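Long-range contacts in hypothetical acetyltransferase (Shewanella oneidensis, PDB 1T82), which is of unproven function but, as a dimeric hotdog-fold protein, is probably an acyl-group thioesterase or acyltransferase: residues N16-T21 with M76-Q81; L92-I97 with D146-S151; P107-R112 with L131-F136. All coordinates share one frame; numbering follows the deposited sequence.

How the contacts relate
From the N terminus, helix 12-25 is the first element, and contact 1 closes a loop by bringing it against the C-terminal end of helix 62-84. The chain then enters strand 89-99, which opens contact 2 and waits for the last strand, 140-152. Within that span contact 3 opens and closes, joining strand 108-112 to 127-137, so contact 1 precedes the other two and contact 3 nests within contact 2. Contacts 2 and 3 belong to one antiparallel sheet, linked by a probable hydrogen bond from Leu131 N to Gly147 O. Contact 1 meets that sheet through the 76-81 helix segment: Val77 packs on Leu131 and Tyr149, and Gln81 lies beside Ser151.

Contact 1: N16-T21 with M76-Q81; sequences NRLRQT and MVWLQQ
Leu18 lies along one face of the Trp78 indole while Arg17 meets its edge, so two consecutive residues of one helix embrace the ring that projects from the other. The ring stands in the gap between helical segments whose axes come no closer than 10.9 Å and run at 130° to each other. With CG anti to the backbone N (chi1 -176°), the indole extends from its helix to the backbone of 16-21. Leu18 CD1 sits 3.7 Å from Trp78 CE3, above the plane and displaced toward the rim. Farther along the same face, Leu18 CA makes an off-centre CH-pi contact, 4.2 Å from the centroid of the Trp78 six-membered ring. The other methyl, Leu18 CD2, turns instead to Leu79 CD1, at 4.2 Å. In the plane of the indole, Arg17 CG abuts Trp78 CH2 at 3.3 Å, a snug approach; beyond CG the arginine bends twice, leaving its guanidinium plane 75° from the ring, with NH2 weakly bonded to Gln82. Thr21 OG1, 3.9 Å from Trp78 CZ2, also bonds back to Arg17 O at 2.7 Å. That carbonyl is gripped from both faces of its plane, by the threonine hydroxyl and by Thr21 N. Replacing Trp78 with an alanine would probably leave the inner side of Leu18 and the aliphatic part of Arg17 without their partner and open a gap between the helices. No hydrogen bond crosses here; apolar contact carries the joint. Around it, Trp74, one turn earlier on helix 62-84, meets the Trp78 ring with its plane nearly parallel, Ile90 of strand 89-99 also touches Trp78, and Leu18 and Leu79 rest on Pro36 and Leu44 of strands 35-40 and 43-47.

Contact 2: L92-I97 with D146-S151; sequences LADAHI and DGLYVS
The Tyr149 ring carries Leu92 CD1 on one face, nearly over its centre, in a CH-pi contact 3.8 Å from the Tyr149 centroid; at the rim, Tyr149 OH bonds to Thr70 O of helix 62-84. Leu92 reaches this spot with CG anti to its backbone N (chi1 178°), and Gly147, lacking a side chain, gives the methyl room. On the face bearing Asp94 and Leu148, the carboxylate presses against aliphatic carbon: Asp94 OD1 lies 3.1 Å from Leu148 CB and equally close to its CD2. Asp94 OD2 lies 3.0 Å from water 1, which can donate to it, though the water has more acceptors near it than protons to give.

The strands are antiparallel, joined by straight bonds such as Leu148 N to Asp94 O (2.9 Å, 171°) and a reciprocal pair between His96 and Asp146. A beta bulge at Ala93, whose psi is helical at -46°, shifts the register by one and leaves buried Asp94 N without a partner in the model. Beyond it, residues 94-97 pair antiparallel with a strand of the second subunit, carrying the sheet across the interface, as is characteristic of hotdog-fold dimers.

Contact 3: P107-R112 with L131-F136; sequences PEVKVR and LEVQLF
Val109 fits between Val133 and Leu135 on the inner face of the sheet, each branch filling a different hollow. Its CG1 is anti to the backbone N (chi1 -171°), which drives it against Val133 CG1 at 3.3 Å, tighter than normal van der Waals contact. The other branch, Val109 CG2, rests against Leu135 CD1 at 3.9 Å. Leu135 is hemmed in from its second side by Pro107, whose CB touches Leu135 CD2 at 3.7 Å, while the same CB crowds Phe136 O at 3.2 Å. At the far end Val111 CG2 leans toward Leu131 CB.

On the outer face, Phe136 turns its ring edge to Glu108 O, and the long methylene chain of Lys110 reaches across toward the ring, its NZ too distant for more than a weak cation-pi attraction. Reciprocal backbone bonds join Glu108 with Phe136 and Lys110 with Gln134, among them Glu108 N to Phe136 O at 2.8 Å. Toward Arg112 the strands part, and two waters bridge Arg112 to Glu132, water 2 lying 2.6 Å from Glu132 O.

Strand 108-112 bonds on its other side to 43-47, and 127-137 to 140-152, placing the contact mid-sheet. Val109 and Val111 pack on Thr72, and Leu135 on Met69, of helix 62-84, around which the sheet wraps.

Contact 1: N16-T21 with M76-Q81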
loop_
_atom_site.group_PDB
_atom_site.type_symbol
_atom_site.label_atom_id
_atom_site.label_comp_id
_atom_site.label_asym_id
_atom_site.label_seq_id
_atom_site.Cartn_x
_atom_site.Cartn_y
_atom_site.Cartn_z
ATOM N N ASN B 16 -14.477 -17.810 1.847
ATOM C CA ASN B 16 -15.505 -16.932 2.390
ATOM C C ASN B 16 -15.053 -16.418 3.750
ATOM O O ASN B 16 -15.270 -15.256 4.091
ATOM C CB ASN B 16 -16.837 -17.677 2.522
ATOM C CG ASN B 16 -17.590 -17.746 1.211
ATOM O OD1 ASN B 16 -17.921 -18.826 0.720
ATOM N ND2 ASN B 16 -17.865 -16.584 0.634
ATOM N N ARG B 17 -14.414 -17.298 4.516
ATOM C CA ARG B 17 -13.906 -16.961 5.839
ATOM C C ARG B 17 -12.837 -15.884 5.708
ATOM O O ARG B 17 -12.782 -14.945 6.499
ATOM C CB ARG B 17 -13.293 -18.202 6.498
ATOM C CG ARG B 17 -12.784 -17.975 7.910
ATOM C CD ARG B 17 -13.787 -18.455 8.944
ATOM N NE ARG B 17 -13.995 -19.897 8.866
ATOM C CZ ARG B 17 -13.053 -20.803 9.107
ATOM N NH1 ARG B 17 -13.334 -22.098 9.012
ATOM N NH2 ARG B 17 -11.830 -20.417 9.448
ATOM N N LEU B 18 -11.980 -16.035 4.705
ATOM C CA LEU B 18 -10.913 -15.072 4.471
ATOM C C LEU B 18 -11.505 -13.707 4.129
ATOM O O LEU B 18 -11.114 -12.688 4.695
ATOM C CB LEU B 18 -10.005 -15.557 3.333
ATOM C CG LEU B 18 -8.880 -14.615 2.897
ATOM C CD1 LEU B 18 -7.995 -14.286 4.085
ATOM C CD2 LEU B 18 -8.063 -15.259 1.784
ATOM N N ARG B 19 -12.466 -13.699 3.210
ATOM C CA ARG B 19 -13.117 -12.462 2.783
ATOM C C ARG B 19 -13.798 -11.765 3.971
ATOM O O ARG B 19 -13.674 -10.554 4.148
ATOM C CB ARG B 19 -14.137 -12.787 1.685
ATOM C CG ARG B 19 -14.615 -11.604 0.859
ATOM C CD ARG B 19 -15.803 -10.919 1.490
ATOM N NE ARG B 19 -16.847 -11.861 1.889
ATOM C CZ ARG B 19 -17.437 -12.734 1.078
ATOM N NH1 ARG B 19 -18.376 -13.544 1.552
ATOM N NH2 ARG B 19 -17.092 -12.805 -0.200
ATOM N N GLN B 20 -14.505 -12.544 4.785
ATOM C CA GLN B 20 -15.204 -12.022 5.953
ATOM C C GLN B 20 -14.220 -11.463 6.978
ATOM O O GLN B 20 -14.488 -10.446 7.624
ATOM C CB GLN B 20 -16.046 -13.130 6.589
ATOM C CG GLN B 20 -16.799 -12.721 7.841
ATOM C CD GLN B 20 -17.626 -11.470 7.640
ATOM O OE1 GLN B 20 -18.416 -11.376 6.700
ATOM N NE2 GLN B 20 -17.454 -10.499 8.530
ATOM N N THR B 21 -13.083 -12.133 7.120
ATOM C CA THR B 21 -12.053 -11.697 8.057
ATOM C C THR B 21 -11.538 -10.330 7.623
ATOM O O THR B 21 -11.352 -9.440 8.450
ATOM C CB THR B 21 -10.876 -12.691 8.094
ATOM O OG1 THR B 21 -11.344 -13.967 8.553
ATOM C CG2 THR B 21 -9.779 -12.189 9.025
HETATM N N MSE B 76 -2.627 -15.592 1.828
HETATM C CA MSE B 76 -2.040 -16.893 1.547
HETATM C C MSE B 76 -1.461 -17.494 2.824
HETATM O O MSE B 76 -1.645 -18.681 3.086
HETATM C CB MSE B 76 -0.946 -16.788 0.480
HETATM C CG MSE B 76 -0.252 -18.120 0.197
HETATM SE SE MSE B 76 -1.484 -19.530 -0.313
HETATM C CE MSE B 76 -1.243 -19.447 -2.232
ATOM N N VAL B 77 -0.760 -16.687 3.618
ATOM C CA VAL B 77 -0.194 -17.212 4.856
ATOM C C VAL B 77 -1.328 -17.664 5.763
ATOM O O VAL B 77 -1.259 -18.729 6.382
ATOM C CB VAL B 77 0.640 -16.160 5.615
ATOM C CG1 VAL B 77 1.257 -16.798 6.863
ATOM C CG2 VAL B 77 1.727 -15.606 4.711
ATOM N N TRP B 78 -2.370 -16.845 5.837
ATOM C CA TRP B 78 -3.535 -17.152 6.661
ATOM C C TRP B 78 -4.138 -18.495 6.248
ATOM O O TRP B 78 -4.423 -19.345 7.094
ATOM C CB TRP B 78 -4.577 -16.042 6.506
ATOM C CG TRP B 78 -5.781 -16.191 7.377
ATOM C CD1 TRP B 78 -5.926 -15.749 8.658
ATOM C CD2 TRP B 78 -7.025 -16.803 7.018
ATOM N NE1 TRP B 78 -7.190 -16.042 9.121
ATOM C CE2 TRP B 78 -7.883 -16.689 8.134
ATOM C CE3 TRP B 78 -7.496 -17.435 5.862
ATOM C CZ2 TRP B 78 -9.191 -17.185 8.124
ATOM C CZ3 TRP B 78 -8.795 -17.929 5.852
ATOM C CH2 TRP B 78 -9.626 -17.799 6.977
ATOM N N LEU B 79 -4.327 -18.684 4.945
ATOM C CA LEU B 79 -4.897 -19.923 4.420
ATOM C C LEU B 79 -4.064 -21.135 4.789
ATOM O O LEU B 79 -4.601 -22.158 5.214
ATOM C CB LEU B 79 -5.024 -19.847 2.897
ATOM C CG LEU B 79 -6.178 -19.001 2.345
ATOM C CD1 LEU B 79 -5.974 -18.756 0.862
ATOM C CD2 LEU B 79 -7.499 -19.719 2.595
ATOM N N GLN B 80 -2.749 -21.026 4.623
ATOM C CA GLN B 80 -1.870 -22.140 4.945
ATOM C C GLN B 80 -1.944 -22.467 6.433
ATOM O O GLN B 80 -1.874 -23.634 6.818
ATOM C CB GLN B 80 -0.432 -21.817 4.532
ATOM C CG GLN B 80 -0.226 -21.690 3.019
ATOM C CD GLN B 80 -0.606 -22.947 2.252
ATOM O OE1 GLN B 80 -0.493 -24.060 2.767
ATOM N NE2 GLN B 80 -1.040 -22.775 1.007
ATOM N N GLN B 81 -2.093 -21.441 7.271
ATOM C CA GLN B 81 -2.195 -21.666 8.708
ATOM C C GLN B 81 -3.507 -22.371 9.024
ATOM O O GLN B 81 -3.553 -23.258 9.871
ATOM C CB GLN B 81 -2.108 -20.342 9.473
ATOM C CG GLN B 81 -0.749 -19.680 9.351
ATOM C CD GLN B 81 -0.592 -18.470 10.246
ATOM O OE1 GLN B 81 -1.536 -18.039 10.910
ATOM N NE2 GLN B 81 0.607 -17.910 10.262
#

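Contact 2: L92-I97 with D146-S151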
loop_
_atom_site.group_PDB
_atom_site.type_symbol
_atom_site.label_atom_id
_atom_site.label_comp_id
_atom_site.label_asym_id
_atom_site.label_seq_id
_atom_site.Cartn_x
_atom_site.Cartn_y
_atom_site.Cartn_z
ATOM N N LEU B 92 3.330 -8.068 8.083
ATOM C CA LEU B 92 4.262 -7.797 6.996
ATOM C C LEU B 92 5.432 -7.002 7.568
ATOM O O LEU B 92 5.242 -5.945 8.177
ATOM C CB LEU B 92 3.573 -6.998 5.885
ATOM C CG LEU B 92 4.425 -6.575 4.682
ATOM C CD1 LEU B 92 4.951 -7.795 3.929
ATOM C CD2 LEU B 92 3.570 -5.718 3.762
ATOM N N ALA B 93 6.644 -7.516 7.381
ATOM C CA ALA B 93 7.838 -6.857 7.895
ATOM C C ALA B 93 8.450 -5.893 6.890
ATOM O O ALA B 93 8.821 -4.776 7.237
ATOM C CB ALA B 93 8.867 -7.904 8.301
ATOM N N ASP B 94 8.574 -6.333 5.646
ATOM C CA ASP B 94 9.143 -5.482 4.614
ATOM C C ASP B 94 8.632 -5.914 3.256
ATOM O O ASP B 94 8.312 -7.084 3.035
ATOM C CB ASP B 94 10.672 -5.541 4.641
ATOM C CG ASP B 94 11.205 -6.942 4.476
ATOM O OD1 ASP B 94 11.020 -7.766 5.401
ATOM O OD2 ASP B 94 11.810 -7.227 3.419
ATOM N N ALA B 95 8.553 -4.962 2.342
ATOM C CA ALA B 95 8.064 -5.273 1.020
ATOM C C ALA B 95 8.641 -4.345 -0.024
ATOM O O ALA B 95 9.025 -3.213 0.268
ATOM C CB ALA B 95 6.546 -5.200 1.003
ATOM N N HIS B 96 8.707 -4.854 -1.244
ATOM C CA HIS B 96 9.202 -4.099 -2.378
ATOM C C HIS B 96 8.163 -4.243 -3.477
ATOM O O HIS B 96 7.683 -5.344 -3.742
ATOM C CB HIS B 96 10.541 -4.665 -2.846
ATOM C CG HIS B 96 11.073 -4.004 -4.077
ATOM N ND1 HIS B 96 11.187 -2.636 -4.193
ATOM C CD2 HIS B 96 11.523 -4.521 -5.244
ATOM C CE1 HIS B 96 11.684 -2.338 -5.380
ATOM N NE2 HIS B 96 11.897 -3.464 -6.037
ATOM N N ILE B 97 7.804 -3.135 -4.113
ATOM C CA ILE B 97 6.814 -3.186 -5.186
ATOM C C ILE B 97 7.290 -2.389 -6.392
ATOM O O ILE B 97 7.879 -1.318 -6.248
ATOM C CB ILE B 97 5.434 -2.643 -4.708
ATOM C CG1 ILE B 97 4.399 -2.760 -5.834
ATOM C CG2 ILE B 97 5.569 -1.193 -4.259
ATOM C CD1 ILE B 97 2.957 -2.532 -5.384
ATOM N N ASP B 146 7.134 -8.210 -3.611
ATOM C CA ASP B 146 7.922 -9.155 -2.845
ATOM C C ASP B 146 7.749 -8.758 -1.393
ATOM O O ASP B 146 8.064 -7.634 -1.006
ATOM C CB ASP B 146 9.389 -9.090 -3.267
ATOM C CG ASP B 146 9.633 -9.785 -4.595
ATOM O OD1 ASP B 146 9.474 -11.022 -4.646
ATOM O OD2 ASP B 146 9.965 -9.100 -5.583
ATOM N N GLY B 147 7.218 -9.671 -0.590
ATOM C CA GLY B 147 7.002 -9.353 0.802
ATOM C C GLY B 147 7.497 -10.405 1.765
ATOM O O GLY B 147 7.429 -11.605 1.497
ATOM N N LEU B 148 8.021 -9.948 2.891
ATOM C CA LEU B 148 8.495 -10.858 3.921
ATOM C C LEU B 148 7.477 -10.784 5.046
ATOM O O LEU B 148 7.320 -9.737 5.673
ATOM C CB LEU B 148 9.870 -10.425 4.438
ATOM C CG LEU B 148 10.409 -11.241 5.619
ATOM C CD1 LEU B 148 10.541 -12.697 5.217
ATOM C CD2 LEU B 148 11.753 -10.679 6.065
ATOM N N TYR B 149 6.768 -11.881 5.289
ATOM C CA TYR B 149 5.773 -11.903 6.353
ATOM C C TYR B 149 6.320 -12.671 7.544
ATOM O O TYR B 149 7.065 -13.633 7.382
ATOM C CB TYR B 149 4.470 -12.565 5.881
ATOM C CG TYR B 149 3.748 -11.808 4.791
ATOM C CD1 TYR B 149 4.172 -11.880 3.466
ATOM C CD2 TYR B 149 2.658 -10.990 5.090
ATOM C CE1 TYR B 149 3.533 -11.156 2.463
ATOM C CE2 TYR B 149 2.011 -10.260 4.094
ATOM C CZ TYR B 149 2.455 -10.345 2.783
ATOM O OH TYR B 149 1.833 -9.611 1.796
ATOM N N VAL B 150 5.950 -12.236 8.740
ATOM C CA VAL B 150 6.396 -12.900 9.955
ATOM C C VAL B 150 5.166 -13.295 10.754
ATOM O O VAL B 150 4.310 -12.461 11.039
ATOM C CB VAL B 150 7.276 -11.969 10.809
ATOM C CG1 VAL B 150 7.683 -12.674 12.101
ATOM C CG2 VAL B 150 8.506 -11.555 10.019
ATOM N N SER B 151 5.066 -14.576 11.096
ATOM C CA SER B 151 3.928 -15.053 11.867
ATOM C C SER B 151 4.378 -15.435 13.268
ATOM O O SER B 151 5.315 -16.214 13.434
ATOM C CB SER B 151 3.288 -16.265 11.192
ATOM O OG SER B 151 2.162 -16.705 11.928
HETATM O O HOH W 1 10.581 -8.287 0.920
#

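Contact 3: P107-R112 with L131-F136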
loop_
_atom_site.group_PDB
_atom_site.type_symbol
_atom_site.label_atom_id
_atom_site.label_comp_id
_atom_site.label_asym_id
_atom_site.label_seq_id
_atom_site.Cartn_x
_atom_site.Cartn_y
_atom_site.Cartn_z
ATOM N N PRO B 107 -8.133 -6.285 -11.780
ATOM C CA PRO B 107 -6.978 -7.160 -11.993
ATOM C C PRO B 107 -7.039 -8.533 -11.343
ATOM O O PRO B 107 -7.916 -8.825 -10.529
ATOM C CB PRO B 107 -5.832 -6.337 -11.429
ATOM C CG PRO B 107 -6.475 -5.721 -10.218
ATOM C CD PRO B 107 -7.847 -5.283 -10.732
ATOM N N GLU B 108 -6.097 -9.383 -11.734
ATOM C CA GLU B 108 -5.979 -10.709 -11.151
ATOM C C GLU B 108 -4.676 -10.668 -10.377
ATOM O O GLU B 108 -3.601 -10.506 -10.956
ATOM C CB GLU B 108 -5.930 -11.787 -12.232
ATOM C CG GLU B 108 -7.281 -12.054 -12.866
ATOM C CD GLU B 108 -7.231 -13.187 -13.860
ATOM O OE1 GLU B 108 -6.587 -13.022 -14.916
ATOM O OE2 GLU B 108 -7.829 -14.246 -13.577
ATOM N N VAL B 109 -4.787 -10.777 -9.058
ATOM C CA VAL B 109 -3.624 -10.748 -8.185
ATOM C C VAL B 109 -3.388 -12.176 -7.732
ATOM O O VAL B 109 -4.245 -12.794 -7.091
ATOM C CB VAL B 109 -3.865 -9.849 -6.963
ATOM C CG1 VAL B 109 -2.571 -9.669 -6.192
ATOM C CG2 VAL B 109 -4.410 -8.511 -7.418
ATOM N N LYS B 110 -2.212 -12.692 -8.071
ATOM C CA LYS B 110 -1.875 -14.071 -7.767
ATOM C C LYS B 110 -0.630 -14.294 -6.924
ATOM O O LYS B 110 0.348 -13.555 -7.020
ATOM C CB LYS B 110 -1.712 -14.838 -9.081
ATOM C CG LYS B 110 -2.884 -14.689 -10.038
ATOM C CD LYS B 110 -2.607 -15.404 -11.358
ATOM C CE LYS B 110 -3.767 -15.250 -12.335
ATOM N NZ LYS B 110 -3.516 -15.966 -13.622
ATOM N N VAL B 111 -0.686 -15.334 -6.098
ATOM C CA VAL B 111 0.444 -15.728 -5.267
ATOM C C VAL B 111 0.453 -17.254 -5.201
ATOM O O VAL B 111 -0.598 -17.890 -5.062
ATOM C CB VAL B 111 0.361 -15.127 -3.831
ATOM C CG1 VAL B 111 -0.884 -15.622 -3.110
ATOM C CG2 VAL B 111 1.619 -15.483 -3.048
ATOM N N ARG B 112 1.641 -17.834 -5.344
ATOM C CA ARG B 112 1.811 -19.283 -5.300
ATOM C C ARG B 112 2.615 -19.644 -4.061
ATOM O O ARG B 112 3.641 -19.034 -3.779
ATOM C CB ARG B 112 2.538 -19.779 -6.557
ATOM C CG ARG B 112 2.737 -21.298 -6.592
ATOM C CD ARG B 112 3.234 -21.787 -7.953
ATOM N NE ARG B 112 2.246 -21.598 -9.012
ATOM C CZ ARG B 112 1.098 -22.264 -9.102
ATOM N NH1 ARG B 112 0.777 -23.176 -8.194
ATOM N NH2 ARG B 112 0.268 -22.016 -10.107
ATOM N N LEU B 131 6.993 -14.193 0.273
ATOM C CA LEU B 131 6.059 -14.442 -0.813
ATOM C C LEU B 131 6.204 -13.464 -1.965
ATOM O O LEU B 131 6.601 -12.311 -1.785
ATOM C CB LEU B 131 4.614 -14.378 -0.309
ATOM C CG LEU B 131 4.165 -15.404 0.727
ATOM C CD1 LEU B 131 2.704 -15.160 1.087
ATOM C CD2 LEU B 131 4.337 -16.806 0.159
ATOM N N GLU B 132 5.870 -13.943 -3.153
ATOM C CA GLU B 132 5.918 -13.122 -4.349
ATOM C C GLU B 132 4.491 -13.007 -4.855
ATOM O O GLU B 132 3.820 -14.015 -5.056
ATOM C CB GLU B 132 6.780 -13.786 -5.413
ATOM C CG GLU B 132 6.909 -12.981 -6.680
ATOM C CD GLU B 132 7.843 -13.636 -7.671
ATOM O OE1 GLU B 132 7.457 -14.671 -8.253
ATOM O OE2 GLU B 132 8.967 -13.125 -7.845
ATOM N N VAL B 133 4.026 -11.779 -5.053
ATOM C CA VAL B 133 2.676 -11.561 -5.546
ATOM C C VAL B 133 2.773 -10.836 -6.879
ATOM O O VAL B 133 3.584 -9.926 -7.034
ATOM C CB VAL B 133 1.850 -10.698 -4.564
ATOM C CG1 VAL B 133 0.430 -10.538 -5.087
ATOM C CG2 VAL B 133 1.839 -11.335 -3.181
ATOM N N GLN B 134 1.963 -11.253 -7.851
ATOM C CA GLN B 134 1.971 -10.611 -9.161
ATOM C C GLN B 134 0.577 -10.115 -9.501
ATOM O O GLN B 134 -0.413 -10.763 -9.176
ATOM C CB GLN B 134 2.434 -11.586 -10.242
ATOM C CG GLN B 134 3.869 -12.045 -10.090
ATOM C CD GLN B 134 4.350 -12.802 -11.308
ATOM O OE1 GLN B 134 3.760 -13.806 -11.703
ATOM N NE2 GLN B 134 5.429 -12.325 -11.908
ATOM N N LEU B 135 0.498 -8.962 -10.156
ATOM C CA LEU B 135 -0.790 -8.407 -10.537
ATOM C C LEU B 135 -0.885 -8.322 -12.053
ATOM O O LEU B 135 -0.021 -7.739 -12.711
ATOM C CB LEU B 135 -0.973 -7.022 -9.902
ATOM C CG LEU B 135 -2.313 -6.312 -10.128
ATOM C CD1 LEU B 135 -2.615 -5.405 -8.938
ATOM C CD2 LEU B 135 -2.271 -5.517 -11.422
ATOM N N PHE B 136 -1.935 -8.923 -12.597
ATOM C CA PHE B 136 -2.165 -8.933 -14.036
ATOM C C PHE B 136 -3.467 -8.227 -14.391
ATOM O O PHE B 136 -4.411 -8.212 -13.602
ATOM C CB PHE B 136 -2.251 -10.371 -14.559
ATOM C CG PHE B 136 -1.038 -11.206 -14.262
ATOM C CD1 PHE B 136 -0.893 -11.839 -13.031
ATOM C CD2 PHE B 136 -0.035 -11.353 -15.215
ATOM C CE1 PHE B 136 0.235 -12.606 -12.754
ATOM C CE2 PHE B 136 1.099 -12.120 -14.946
ATOM C CZ PHE B 136 1.232 -12.745 -13.713
HETATM O O HOH W 2 3.762 -16.216 -6.472
HETATM O O HOH W 3 5.467 -16.810 -3.434
#